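GTP-binding protein (Thermus thermophilus, PDB 2DBY) binds guanine nucleotide through a P-loop G domain and is probably a ribosome-associated ATPase that docks on the 50S subunit and the 70S particle. Local coordinates at residues V12-L17 and F73-G78; F18-R23 and S269-L274; P32-T35 and N39-V42; V204-N209 and E225-K230. One frame throughout, in Å; residues are numbered along the deposited sequence.

Contact 1 (V12-L17 and F73-G78). With GDP (guanosine-5'-diphosphate), chain B.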
loop_
_atom_site.group_PDB
_atom_site.type_symbol
_atom_site.label_atom_id
_atom_site.label_comp_id
_atom_site.label_asym_id
_atom_site.label_seq_id
_atom_site.Cartn_x
_atom_site.Cartn_y
_atom_site.Cartn_z
ATOM N N VAL A 12 -18.198 -12.590 1.457
ATOM C CA VAL A 12 -17.101 -12.900 0.542
ATOM C C VAL A 12 -15.853 -13.317 1.334
ATOM O O VAL A 12 -14.806 -13.616 0.750
ATOM C CB VAL A 12 -16.767 -11.701 -0.365
ATOM C CG1 VAL A 12 -18.039 -11.282 -1.132
ATOM C CG2 VAL A 12 -16.266 -10.506 0.456
ATOM N N GLY A 13 -15.986 -13.343 2.663
ATOM C CA GLY A 13 -14.869 -13.721 3.518
ATOM C C GLY A 13 -14.133 -12.548 4.111
ATOM O O GLY A 13 -13.064 -12.712 4.710
ATOM N N LYS A 14 -14.678 -11.344 3.963
ATOM C CA LYS A 14 -13.980 -10.178 4.507
ATOM C C LYS A 14 -13.824 -10.179 6.043
ATOM O O LYS A 14 -12.751 -9.855 6.549
ATOM C CB LYS A 14 -14.663 -8.867 4.064
ATOM C CG LYS A 14 -13.825 -7.631 4.325
ATOM C CD LYS A 14 -14.452 -6.362 3.758
ATOM C CE LYS A 14 -15.699 -5.999 4.516
ATOM N NZ LYS A 14 -15.817 -4.526 4.631
ATOM N N SER A 15 -14.869 -10.538 6.795
ATOM C CA SER A 15 -14.707 -10.497 8.249
ATOM C C SER A 15 -13.707 -11.556 8.689
ATOM O O SER A 15 -12.984 -11.355 9.643
ATOM C CB SER A 15 -16.043 -10.717 8.962
ATOM O OG SER A 15 -16.599 -11.951 8.591
ATOM N N THR A 16 -13.653 -12.661 7.955
ATOM C CA THR A 16 -12.716 -13.733 8.259
ATOM C C THR A 16 -11.309 -13.202 8.027
ATOM O O THR A 16 -10.425 -13.385 8.861
ATOM C CB THR A 16 -12.972 -14.945 7.362
ATOM O OG1 THR A 16 -14.275 -15.464 7.654
ATOM C CG2 THR A 16 -11.920 -16.040 7.613
ATOM N N LEU A 17 -11.115 -12.510 6.905
ATOM C CA LEU A 17 -9.813 -11.933 6.607
ATOM C C LEU A 17 -9.484 -10.937 7.701
ATOM O O LEU A 17 -8.338 -10.809 8.097
ATOM C CB LEU A 17 -9.812 -11.225 5.248
ATOM C CG LEU A 17 -8.456 -10.646 4.828
ATOM C CD1 LEU A 17 -7.370 -11.733 4.696
ATOM C CD2 LEU A 17 -8.650 -9.938 3.483
ATOM N N PHE A 73 -4.047 -1.237 7.049
ATOM C CA PHE A 73 -5.251 -1.647 6.339
ATOM C C PHE A 73 -6.462 -1.152 7.112
ATOM O O PHE A 73 -6.460 -1.195 8.349
ATOM C CB PHE A 73 -5.320 -3.176 6.242
ATOM C CG PHE A 73 -4.354 -3.760 5.253
ATOM C CD1 PHE A 73 -3.086 -4.185 5.657
ATOM C CD2 PHE A 73 -4.695 -3.844 3.905
ATOM C CE1 PHE A 73 -2.169 -4.684 4.723
ATOM C CE2 PHE A 73 -3.792 -4.341 2.963
ATOM C CZ PHE A 73 -2.527 -4.760 3.368
ATOM N N VAL A 74 -7.486 -0.707 6.389
ATOM C CA VAL A 74 -8.701 -0.219 7.021
ATOM C C VAL A 74 -9.892 -1.057 6.571
ATOM O O VAL A 74 -10.038 -1.329 5.370
ATOM C CB VAL A 74 -8.957 1.233 6.604
ATOM C CG1 VAL A 74 -10.232 1.761 7.279
ATOM C CG2 VAL A 74 -7.752 2.081 6.942
ATOM N N ASP A 75 -10.736 -1.486 7.510
ATOM C CA ASP A 75 -11.919 -2.246 7.142
ATOM C C ASP A 75 -12.903 -1.153 6.770
ATOM O O ASP A 75 -13.426 -0.472 7.665
ATOM C CB ASP A 75 -12.489 -3.029 8.334
ATOM C CG ASP A 75 -13.730 -3.849 7.965
ATOM O OD1 ASP A 75 -14.227 -3.724 6.823
ATOM O OD2 ASP A 75 -14.211 -4.627 8.824
ATOM N N ILE A 76 -13.166 -1.008 5.467
ATOM C CA ILE A 76 -14.055 0.047 4.997
ATOM C C ILE A 76 -15.463 -0.342 5.305
ATOM O O ILE A 76 -15.978 -1.361 4.834
ATOM C CB ILE A 76 -13.926 0.296 3.501
ATOM C CG1 ILE A 76 -12.529 0.855 3.174
ATOM C CG2 ILE A 76 -15.037 1.275 3.053
ATOM C CD1 ILE A 76 -12.263 2.260 3.670
ATOM N N ALA A 77 -16.078 0.522 6.084
ATOM C CA ALA A 77 -17.418 0.319 6.557
ATOM C C ALA A 77 -18.458 1.098 5.776
ATOM O O ALA A 77 -18.235 2.266 5.425
ATOM C CB ALA A 77 -17.461 0.715 7.987
ATOM N N GLY A 78 -19.579 0.427 5.496
ATOM C CA GLY A 78 -20.679 1.077 4.811
ATOM C C GLY A 78 -21.438 0.330 3.742
ATOM O O GLY A 78 -20.887 -0.494 2.992
HETATM P PB GDP B . -18.179 -11.272 4.957
HETATM O O1B GDP B . -19.698 -11.231 4.868
HETATM O O2B GDP B . -17.488 -10.709 3.600
HETATM O O3B GDP B . -17.533 -10.897 6.289
HETATM O O3A GDP B . -17.873 -12.878 4.848
HETATM P PA GDP B . -17.419 -13.924 5.991
HETATM O O1A GDP B . -16.133 -13.512 6.567
HETATM O O2A GDP B . -18.536 -13.998 7.146
HETATM O "O5'" GDP B . -17.241 -15.375 5.304
HETATM C "C5'" GDP B . -18.503 -15.818 4.791
HETATM C "C4'" GDP B . -18.523 -17.367 4.788
HETATM O "O4'" GDP B . -17.452 -17.943 3.940
HETATM C "C3'" GDP B . -18.287 -18.008 6.149
HETATM O "O3'" GDP B . -19.044 -19.057 6.752
HETATM C "C2'" GDP B . -16.744 -18.159 6.186
HETATM O "O2'" GDP B . -16.460 -19.270 7.069
HETATM C "C1'" GDP B . -16.504 -18.719 4.792
HETATM N N9 GDP B . -15.124 -18.467 4.285
HETATM C C8 GDP B . -14.451 -17.259 4.274
HETATM N N7 GDP B . -13.265 -17.400 3.747
HETATM C C5 GDP B . -13.093 -18.699 3.385
HETATM C C6 GDP B . -12.027 -19.438 2.768
HETATM O O6 GDP B . -10.999 -18.880 2.462
HETATM N N1 GDP B . -12.195 -20.789 2.533
HETATM C C2 GDP B . -13.374 -21.419 2.887
HETATM N N2 GDP B . -13.518 -22.761 2.642
HETATM N N3 GDP B . -14.378 -20.743 3.463
HETATM C C4 GDP B . -14.281 -19.402 3.727
#
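Lys14 reaches across to Asp75 and closes a salt bridge, NZ to OD1 2.8 Å, the oxygen being met almost straight along its C-O bond. The lysine chain leaves the helix with CG anti to the backbone N (chi1 -167°), then bends at chi3 and chi4, taking NZ away from the phosphates, 6.5 Å from GDP O2B. Its grip on the nucleotide is therefore through the backbone: Lys14 N lies 2.9 Å from O2B, and the amides of Val12 to Thr16 all donate to the phosphate groups. Gly13, with phi at 99°, takes a turn that a side chain would jam. Ser15 OG sits between GDP O1A and O3B, while Thr16 OG1 donates to O1A. With a methionine in place of Lys14, Asp75 OD1 would probably be left without its charged mate. The arrangement is that of a P-loop (Walker A) facing the Asp-X-X-Gly motif of a GTPase, here in the GDP-bound state.

Contact 2 (F18-R23 and S269-L274)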
loop_
_atom_site.group_PDB
_atom_site.type_symbol
_atom_site.label_atom_id
_atom_site.label_comp_id
_atom_site.label_asym_id
_atom_site.label_seq_id
_atom_site.Cartn_x
_atom_site.Cartn_y
_atom_site.Cartn_z
ATOM N N PHE A 18 -10.478 -10.186 8.175
ATOM C CA PHE A 18 -10.148 -9.283 9.267
ATOM C C PHE A 18 -9.882 -9.951 10.609
ATOM O O PHE A 18 -9.255 -9.335 11.473
ATOM C CB PHE A 18 -11.180 -8.198 9.432
ATOM C CG PHE A 18 -10.845 -7.002 8.650
ATOM C CD1 PHE A 18 -11.342 -6.844 7.357
ATOM C CD2 PHE A 18 -9.913 -6.096 9.138
ATOM C CE1 PHE A 18 -10.911 -5.797 6.548
ATOM C CE2 PHE A 18 -9.469 -5.049 8.347
ATOM C CZ PHE A 18 -9.974 -4.897 7.037
ATOM N N ASN A 19 -10.322 -11.185 10.815
ATOM C CA ASN A 19 -9.958 -11.844 12.087
ATOM C C ASN A 19 -8.442 -11.970 12.023
ATOM O O ASN A 19 -7.725 -11.722 12.995
ATOM C CB ASN A 19 -10.525 -13.271 12.219
ATOM C CG ASN A 19 -12.020 -13.299 12.410
ATOM O OD1 ASN A 19 -12.594 -12.380 12.983
ATOM N ND2 ASN A 19 -12.666 -14.372 11.921
ATOM N N ALA A 20 -7.951 -12.354 10.853
ATOM C CA ALA A 20 -6.516 -12.529 10.671
ATOM C C ALA A 20 -5.735 -11.224 10.809
ATOM O O ALA A 20 -4.676 -11.167 11.449
ATOM C CB ALA A 20 -6.250 -13.166 9.318
ATOM N N LEU A 21 -6.254 -10.165 10.201
ATOM C CA LEU A 21 -5.600 -8.883 10.253
ATOM C C LEU A 21 -5.578 -8.335 11.679
ATOM O O LEU A 21 -4.572 -7.772 12.110
ATOM C CB LEU A 21 -6.323 -7.911 9.308
ATOM C CG LEU A 21 -6.073 -8.213 7.830
ATOM C CD1 LEU A 21 -7.057 -7.436 6.945
ATOM C CD2 LEU A 21 -4.628 -7.827 7.486
ATOM N N THR A 22 -6.676 -8.491 12.419
ATOM C CA THR A 22 -6.664 -7.956 13.785
ATOM C C THR A 22 -5.673 -8.743 14.651
ATOM O O THR A 22 -5.014 -8.176 15.519
ATOM C CB THR A 22 -8.086 -7.920 14.373
ATOM O OG1 THR A 22 -8.880 -7.031 13.572
ATOM C CG2 THR A 22 -8.077 -7.373 15.826
ATOM N N ARG A 23 -5.550 -10.040 14.421
ATOM C CA ARG A 23 -4.555 -10.799 15.184
ATOM C C ARG A 23 -3.139 -10.311 14.820
ATOM O O ARG A 23 -2.287 -10.069 15.692
ATOM C CB ARG A 23 -4.686 -12.305 14.883
ATOM C CG ARG A 23 -5.922 -12.929 15.492
ATOM C CD ARG A 23 -6.058 -14.373 15.028
ATOM N NE ARG A 23 -7.148 -15.115 15.679
ATOM C CZ ARG A 23 -7.054 -15.641 16.902
ATOM N NH1 ARG A 23 -5.929 -15.490 17.613
ATOM N NH2 ARG A 23 -8.062 -16.350 17.397
ATOM N N SER A 269 2.723 -16.315 3.698
ATOM C CA SER A 269 1.300 -16.237 4.046
ATOM C C SER A 269 0.568 -15.291 3.128
ATOM O O SER A 269 1.176 -14.441 2.476
ATOM C CB SER A 269 1.097 -15.760 5.488
ATOM O OG SER A 269 1.475 -14.409 5.614
ATOM N N GLY A 270 -0.755 -15.414 3.127
ATOM C CA GLY A 270 -1.567 -14.552 2.300
ATOM C C GLY A 270 -1.514 -13.150 2.853
ATOM O O GLY A 270 -1.594 -12.197 2.101
ATOM N N LEU A 271 -1.394 -13.009 4.176
ATOM C CA LEU A 271 -1.324 -11.678 4.747
ATOM C C LEU A 271 -0.045 -11.003 4.329
ATOM O O LEU A 271 -0.059 -9.802 4.059
ATOM C CB LEU A 271 -1.406 -11.696 6.271
ATOM C CG LEU A 271 -2.742 -11.978 6.946
ATOM C CD1 LEU A 271 -2.572 -11.551 8.421
ATOM C CD2 LEU A 271 -3.880 -11.234 6.305
ATOM N N GLN A 272 1.065 -11.747 4.264
ATOM C CA GLN A 272 2.306 -11.106 3.836
ATOM C C GLN A 272 2.208 -10.710 2.363
ATOM O O GLN A 272 2.658 -9.640 1.962
ATOM C CB GLN A 272 3.524 -12.031 4.063
ATOM C CG GLN A 272 3.946 -12.086 5.521
ATOM C CD GLN A 272 4.344 -10.708 6.066
ATOM O OE1 GLN A 272 5.274 -10.072 5.569
ATOM N NE2 GLN A 272 3.629 -10.250 7.083
ATOM N N ARG A 273 1.653 -11.597 1.541
ATOM C CA ARG A 273 1.496 -11.286 0.123
ATOM C C ARG A 273 0.634 -10.046 -0.045
ATOM O O ARG A 273 0.913 -9.207 -0.905
ATOM C CB ARG A 273 0.831 -12.443 -0.623
ATOM C CG ARG A 273 1.680 -13.685 -0.829
ATOM C CD ARG A 273 0.756 -14.845 -1.232
ATOM N NE ARG A 273 1.442 -15.919 -1.941
ATOM C CZ ARG A 273 1.884 -15.832 -3.194
ATOM N NH1 ARG A 273 1.719 -14.709 -3.889
ATOM N NH2 ARG A 273 2.481 -16.872 -3.761
ATOM N N LEU A 274 -0.433 -9.947 0.755
ATOM C CA LEU A 274 -1.329 -8.786 0.681
ATOM C C LEU A 274 -0.597 -7.525 1.145
ATOM O O LEU A 274 -0.737 -6.460 0.567
ATOM C CB LEU A 274 -2.578 -9.017 1.552
ATOM C CG LEU A 274 -3.604 -7.880 1.568
ATOM C CD1 LEU A 274 -4.146 -7.605 0.163
ATOM C CD2 LEU A 274 -4.747 -8.295 2.511
#
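Leu21, one of the two leucines that meet across this contact, lays its CD1 over one face of the Phe18 ring, 3.6 Å above the plane and shifted toward the rim, while its other methyl turns to Leu271. The ring itself belongs to the far flank of the helix, where its CZ rests on Asp75. In this P-loop G domain the helix that follows the P-loop, 14-25, is packed against helix 270-281, and the backbones come within 7.5 Å between the CA atoms of Leu21 and Leu271.

Leu271 does most of the work with its forked end. Its CD2 touches Leu21 CD2 at 3.7 Å, the two side chains crossing at a slant, and also packs on Leu17, one helical turn earlier. Its CD1 goes the other way, lying 3.7 Å from Ala20 O and 4.1 Å from Ala20 CB. A methyl group suits Ala20, because a side chain this short lets the leucine reach the backbone of the neighbouring helix. Leucine suits position 271 since two methyls on one carbon can serve both partners at once.

The buried amide of Gln272 is satisfied by Glu46 N and Pro44 O. The first turn of the second helix is N-capped by Ser269, whose OG accepts from Gln272 N at 3.0 Å with an N-H...O angle of 156°.

Contact 3 (P32-T35 and N39-V42)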
loop_
_atom_site.group_PDB
_atom_site.type_symbol
_atom_site.label_atom_id
_atom_site.label_comp_id
_atom_site.label_asym_id
_atom_site.label_seq_id
_atom_site.Cartn_x
_atom_site.Cartn_y
_atom_site.Cartn_z
ATOM N N PRO A 32 0.644 3.313 14.307
ATOM C CA PRO A 32 0.316 4.628 13.743
ATOM C C PRO A 32 -0.873 5.069 14.604
ATOM O O PRO A 32 -1.709 4.236 15.005
ATOM C CB PRO A 32 -0.128 4.298 12.314
ATOM C CG PRO A 32 0.584 2.988 12.003
ATOM C CD PRO A 32 0.436 2.239 13.316
ATOM N N PHE A 33 -0.979 6.365 14.885
ATOM C CA PHE A 33 -2.071 6.849 15.731
ATOM C C PHE A 33 -3.447 6.465 15.186
ATOM O O PHE A 33 -4.377 6.221 15.950
ATOM C CB PHE A 33 -1.988 8.373 15.867
ATOM C CG PHE A 33 -2.792 8.920 17.016
ATOM C CD1 PHE A 33 -3.778 9.873 16.804
ATOM C CD2 PHE A 33 -2.525 8.508 18.320
ATOM C CE1 PHE A 33 -4.489 10.415 17.880
ATOM C CE2 PHE A 33 -3.233 9.047 19.401
ATOM C CZ PHE A 33 -4.208 9.996 19.178
ATOM N N ALA A 34 -3.581 6.415 13.866
ATOM C CA ALA A 34 -4.861 6.052 13.262
ATOM C C ALA A 34 -5.401 4.710 13.730
ATOM O O ALA A 34 -6.596 4.476 13.604
ATOM C CB ALA A 34 -4.742 6.032 11.734
ATOM N N THR A 35 -4.545 3.830 14.257
ATOM C CA THR A 35 -5.024 2.522 14.676
ATOM C C THR A 35 -5.908 2.551 15.929
ATOM O O THR A 35 -6.400 1.521 16.373
ATOM C CB THR A 35 -3.869 1.484 14.870
ATOM O OG1 THR A 35 -2.986 1.925 15.907
ATOM C CG2 THR A 35 -3.092 1.280 13.561
ATOM N N ASN A 39 -11.405 -0.221 13.250
ATOM C CA ASN A 39 -11.332 -0.719 11.871
ATOM C C ASN A 39 -9.990 -0.527 11.198
ATOM O O ASN A 39 -9.855 -0.847 10.020
ATOM C CB ASN A 39 -12.392 -0.032 11.009
ATOM C CG ASN A 39 -13.798 -0.447 11.391
ATOM O OD1 ASN A 39 -14.051 -1.623 11.650
ATOM N ND2 ASN A 39 -14.720 0.512 11.429
ATOM N N VAL A 40 -9.009 -0.042 11.951
ATOM C CA VAL A 40 -7.684 0.251 11.409
ATOM C C VAL A 40 -6.568 -0.524 12.117
ATOM O O VAL A 40 -6.462 -0.500 13.352
ATOM C CB VAL A 40 -7.386 1.777 11.532
ATOM C CG1 VAL A 40 -6.037 2.109 10.894
ATOM C CG2 VAL A 40 -8.520 2.622 10.874
ATOM N N GLY A 41 -5.734 -1.224 11.344
ATOM C CA GLY A 41 -4.658 -1.970 11.979
ATOM C C GLY A 41 -3.527 -2.100 10.983
ATOM O O GLY A 41 -3.668 -1.674 9.836
ATOM N N VAL A 42 -2.418 -2.680 11.403
ATOM C CA VAL A 42 -1.299 -2.843 10.484
ATOM C C VAL A 42 -0.818 -4.277 10.447
ATOM O O VAL A 42 -1.096 -5.072 11.358
ATOM C CB VAL A 42 -0.103 -1.950 10.868
ATOM C CG1 VAL A 42 -0.519 -0.489 10.918
ATOM C CG2 VAL A 42 0.453 -2.377 12.202
#
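Pro32 comes first along the segment and turns the CD-CG edge of its ring to Val42 CG1, CD and CG each lying 3.8 Å away. A proline suits the place, since its rigid ring offers a compact apolar surface to the valine. The Pro32 carbonyl oxygen accepts two bonds from Thr35, one from N at 3.0 Å and one from OG1 at 2.8 Å, the hydroxyl coming in almost in line with the C=O bond (165°). The double grip fastens the start of a 3-10 turn.

Ala34 follows and presses on Val40 chiefly with its carbonyl, Ala34 O lying 3.5 Å from Val40 CB; its methyl meets Val40 CG1 more loosely, at 4.2 Å. The loop between helix 14-25 and strand 40-44 has the place of the first switch region in P-loop GTPases, and the turn is probably part of it. It leans on strand 40-44, which pairs antiparallel with strand 66-75.

Thr35 ends the segment and is split in its duties. With chi1 at 62° its OG1 is held back toward Pro32 O, which puts CG2 on the strand side, 4.1 Å from Val42 CG1. Threonine supplies both the donor and the methyl. The methyl also rests near Gly41 CA, at 3.9 Å from CG2, and Thr35 CA makes a CA-H...O contact with Val40 O at 3.6 Å.

Contact 4 (V204-N209 and E225-K230). With GDP (guanosine-5'-diphosphate), chain B.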
loop_
_atom_site.group_PDB
_atom_site.type_symbol
_atom_site.label_atom_id
_atom_site.label_comp_id
_atom_site.label_asym_id
_atom_site.label_seq_id
_atom_site.Cartn_x
_atom_site.Cartn_y
_atom_site.Cartn_z
ATOM N N VAL A 204 -5.914 -0.131 -7.176
ATOM C CA VAL A 204 -6.801 -1.189 -6.687
ATOM C C VAL A 204 -6.139 -2.549 -6.732
ATOM O O VAL A 204 -5.367 -2.839 -7.672
ATOM C CB VAL A 204 -8.087 -1.289 -7.551
ATOM C CG1 VAL A 204 -8.853 -2.584 -7.192
ATOM C CG2 VAL A 204 -8.986 -0.075 -7.338
ATOM N N ILE A 205 -6.407 -3.347 -5.693
ATOM C CA ILE A 205 -5.942 -4.739 -5.627
ATOM C C ILE A 205 -7.208 -5.595 -5.547
ATOM O O ILE A 205 -8.066 -5.338 -4.716
ATOM C CB ILE A 205 -5.141 -5.014 -4.334
ATOM C CG1 ILE A 205 -3.890 -4.149 -4.275
ATOM C CG2 ILE A 205 -4.771 -6.527 -4.256
ATOM C CD1 ILE A 205 -3.373 -4.004 -2.836
ATOM N N TYR A 206 -7.364 -6.584 -6.422
ATOM C CA TYR A 206 -8.518 -7.458 -6.323
ATOM C C TYR A 206 -7.970 -8.621 -5.497
ATOM O O TYR A 206 -6.967 -9.223 -5.884
ATOM C CB TYR A 206 -8.926 -7.992 -7.693
ATOM C CG TYR A 206 -9.747 -7.046 -8.546
ATOM C CD1 TYR A 206 -9.876 -7.274 -9.912
ATOM C CD2 TYR A 206 -10.404 -5.959 -7.998
ATOM C CE1 TYR A 206 -10.641 -6.442 -10.715
ATOM C CE2 TYR A 206 -11.183 -5.109 -8.788
ATOM C CZ TYR A 206 -11.292 -5.366 -10.154
ATOM O OH TYR A 206 -12.063 -4.554 -10.955
ATOM N N VAL A 207 -8.613 -8.920 -4.371
ATOM C CA VAL A 207 -8.152 -10.003 -3.495
ATOM C C VAL A 207 -9.073 -11.187 -3.765
ATOM O O VAL A 207 -10.230 -11.197 -3.331
ATOM C CB VAL A 207 -8.261 -9.573 -2.000
ATOM C CG1 VAL A 207 -7.780 -10.697 -1.092
ATOM C CG2 VAL A 207 -7.427 -8.319 -1.758
ATOM N N ALA A 208 -8.571 -12.156 -4.518
ATOM C CA ALA A 208 -9.373 -13.341 -4.855
ATOM C C ALA A 208 -9.336 -14.308 -3.683
ATOM O O ALA A 208 -8.295 -14.915 -3.413
ATOM C CB ALA A 208 -8.815 -14.025 -6.131
ATOM N N ASN A 209 -10.460 -14.430 -2.978
ATOM C CA ASN A 209 -10.555 -15.337 -1.825
ATOM C C ASN A 209 -10.893 -16.720 -2.367
ATOM O O ASN A 209 -11.928 -16.905 -3.013
ATOM C CB ASN A 209 -11.643 -14.862 -0.864
ATOM C CG ASN A 209 -11.612 -15.605 0.458
ATOM O OD1 ASN A 209 -10.622 -16.278 0.789
ATOM N ND2 ASN A 209 -12.675 -15.483 1.224
ATOM N N GLU A 225 -9.425 -16.774 -12.737
ATOM C CA GLU A 225 -9.032 -16.365 -14.090
ATOM C C GLU A 225 -9.880 -15.180 -14.586
ATOM O O GLU A 225 -9.354 -14.268 -15.229
ATOM C CB GLU A 225 -9.153 -17.555 -15.043
ATOM C CG GLU A 225 -7.987 -18.504 -14.896
ATOM C CD GLU A 225 -6.665 -17.791 -15.153
ATOM O OE1 GLU A 225 -6.642 -16.865 -15.995
ATOM O OE2 GLU A 225 -5.651 -18.153 -14.535
ATOM N N ALA A 226 -11.178 -15.189 -14.295
ATOM C CA ALA A 226 -12.055 -14.081 -14.719
ATOM C C ALA A 226 -11.633 -12.817 -13.989
ATOM O O ALA A 226 -11.623 -11.731 -14.571
ATOM C CB ALA A 226 -13.517 -14.381 -14.414
ATOM N N VAL A 227 -11.300 -12.957 -12.703
ATOM C CA VAL A 227 -10.834 -11.810 -11.926
ATOM C C VAL A 227 -9.548 -11.214 -12.524
ATOM O O VAL A 227 -9.417 -9.984 -12.598
ATOM C CB VAL A 227 -10.628 -12.205 -10.426
ATOM C CG1 VAL A 227 -9.839 -11.118 -9.658
ATOM C CG2 VAL A 227 -11.984 -12.417 -9.802
ATOM N N ARG A 228 -8.608 -12.056 -12.968
ATOM C CA ARG A 228 -7.379 -11.554 -13.585
ATOM C C ARG A 228 -7.724 -10.786 -14.876
ATOM O O ARG A 228 -7.132 -9.735 -15.165
ATOM C CB ARG A 228 -6.399 -12.704 -13.905
ATOM C CG ARG A 228 -5.835 -13.389 -12.659
ATOM C CD ARG A 228 -4.783 -14.408 -12.999
ATOM N NE ARG A 228 -4.298 -15.161 -11.831
ATOM C CZ ARG A 228 -3.496 -14.677 -10.884
ATOM N NH1 ARG A 228 -3.062 -13.420 -10.937
ATOM N NH2 ARG A 228 -3.120 -15.459 -9.877
ATOM N N ARG A 229 -8.679 -11.309 -15.649
ATOM C CA ARG A 229 -9.117 -10.664 -16.906
ATOM C C ARG A 229 -9.700 -9.265 -16.641
ATOM O O ARG A 229 -9.344 -8.281 -17.325
ATOM C CB ARG A 229 -10.146 -11.575 -17.609
ATOM C CG ARG A 229 -10.902 -10.976 -18.798
ATOM C CD ARG A 229 -11.514 -12.116 -19.667
ATOM N NE ARG A 229 -12.292 -13.110 -18.902
ATOM C CZ ARG A 229 -13.528 -12.907 -18.442
ATOM N NH1 ARG A 229 -14.133 -11.748 -18.661
ATOM N NH2 ARG A 229 -14.178 -13.869 -17.781
ATOM N N LYS A 230 -10.583 -9.174 -15.646
ATOM C CA LYS A 230 -11.203 -7.909 -15.267
ATOM C C LYS A 230 -10.152 -6.966 -14.705
ATOM O O LYS A 230 -10.217 -5.755 -14.922
ATOM C CB LYS A 230 -12.271 -8.122 -14.190
ATOM C CG LYS A 230 -12.940 -6.839 -13.721
ATOM C CD LYS A 230 -13.898 -6.302 -14.771
ATOM C CE LYS A 230 -14.850 -5.257 -14.190
ATOM N NZ LYS A 230 -15.667 -5.799 -13.063
HETATM P PB GDP B . -18.179 -11.272 4.957
HETATM O O1B GDP B . -19.698 -11.231 4.868
HETATM O O2B GDP B . -17.488 -10.709 3.600
HETATM O O3B GDP B . -17.533 -10.897 6.289
HETATM O O3A GDP B . -17.873 -12.878 4.848
HETATM P PA GDP B . -17.419 -13.924 5.991
HETATM O O1A GDP B . -16.133 -13.512 6.567
HETATM O O2A GDP B . -18.536 -13.998 7.146
HETATM O "O5'" GDP B . -17.241 -15.375 5.304
HETATM C "C5'" GDP B . -18.503 -15.818 4.791
HETATM C "C4'" GDP B . -18.523 -17.367 4.788
HETATM O "O4'" GDP B . -17.452 -17.943 3.940
HETATM C "C3'" GDP B . -18.287 -18.008 6.149
HETATM O "O3'" GDP B . -19.044 -19.057 6.752
HETATM C "C2'" GDP B . -16.744 -18.159 6.186
HETATM O "O2'" GDP B . -16.460 -19.270 7.069
HETATM C "C1'" GDP B . -16.504 -18.719 4.792
HETATM N N9 GDP B . -15.124 -18.467 4.285
HETATM C C8 GDP B . -14.451 -17.259 4.274
HETATM N N7 GDP B . -13.265 -17.400 3.747
HETATM C C5 GDP B . -13.093 -18.699 3.385
HETATM C C6 GDP B . -12.027 -19.438 2.768
HETATM O O6 GDP B . -10.999 -18.880 2.462
HETATM N N1 GDP B . -12.195 -20.789 2.533
HETATM C C2 GDP B . -13.374 -21.419 2.887
HETATM N N2 GDP B . -13.518 -22.761 2.642
HETATM N N3 GDP B . -14.378 -20.743 3.463
HETATM C C4 GDP B . -14.281 -19.402 3.727
#
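Tyr206 and Val227 join strand 204-209 to helix 222-234 within a beta-alpha-beta crossover, the unit that returns to the sheet as strand 237-241 and whose first strand ends at the nucleotide pocket. Tyr206 CB lies 3.8 Å from Val227 CG1, the side chains crossing at a slant, and Val227 O sits at the edge of the ring near its plane, 3.8 Å from Tyr206 CD1. Farther out, the phenol runs at about a right angle to Lys230, whose CG is 3.7 Å from Tyr206 OH. The lysine makes this approach with its methylenes: CG leaves anti to the backbone N and the chain then bends at chi2 (73°). Tyrosine suits the site because its length spans nearly a turn of helix, from Val227 to Lys230, and a branched valine fills the near end.

Were Tyr206 cut back to an alanine, a gap would probably open between strand and helix, and Val227 CG1 and Lys230 CG would lose this partner.

At the strand's end Asn209 opens an Asn-X-X-Glu sequence where classical GTPases have Asn-Lys-X-Asp, consistent with the ATPase activity inferred for this subfamily; its ND2 lies 3.2 Å from GDP N7 and donates to Val12 O, and OD1 accepts from Ala243 N. Across the contact the touching is mostly van der Waals, with the phenol oxygen meeting a methylene, so close fit rather than directed bonding holds helix to strand.

Overall arrangement
Contacts 1 and 4 both touch GDP, the first at the phosphates and the second at the base. Their centres are 16 Å apart, and the Asn209-Val12 hydrogen bond (ND2 to O, 2.9 Å) ties them together. Contact 2 continues along helix 14-25 from contact 1, centres 11 Å apart, with Phe18 CZ 3.3 Å from Asp75 CA. Contact 3 joins contact 1 through the sheet: Asp75 N lies 2.7 Å from Asn39 O, a probable hydrogen bond between paired strands. Contacts 3 and 4 are the most distant, centres 26 Å apart, on different strands of the same sheet. Contact 2 reaches contact 4 where Leu274 CD1 packs on Val207 CG2 at 3.9 Å.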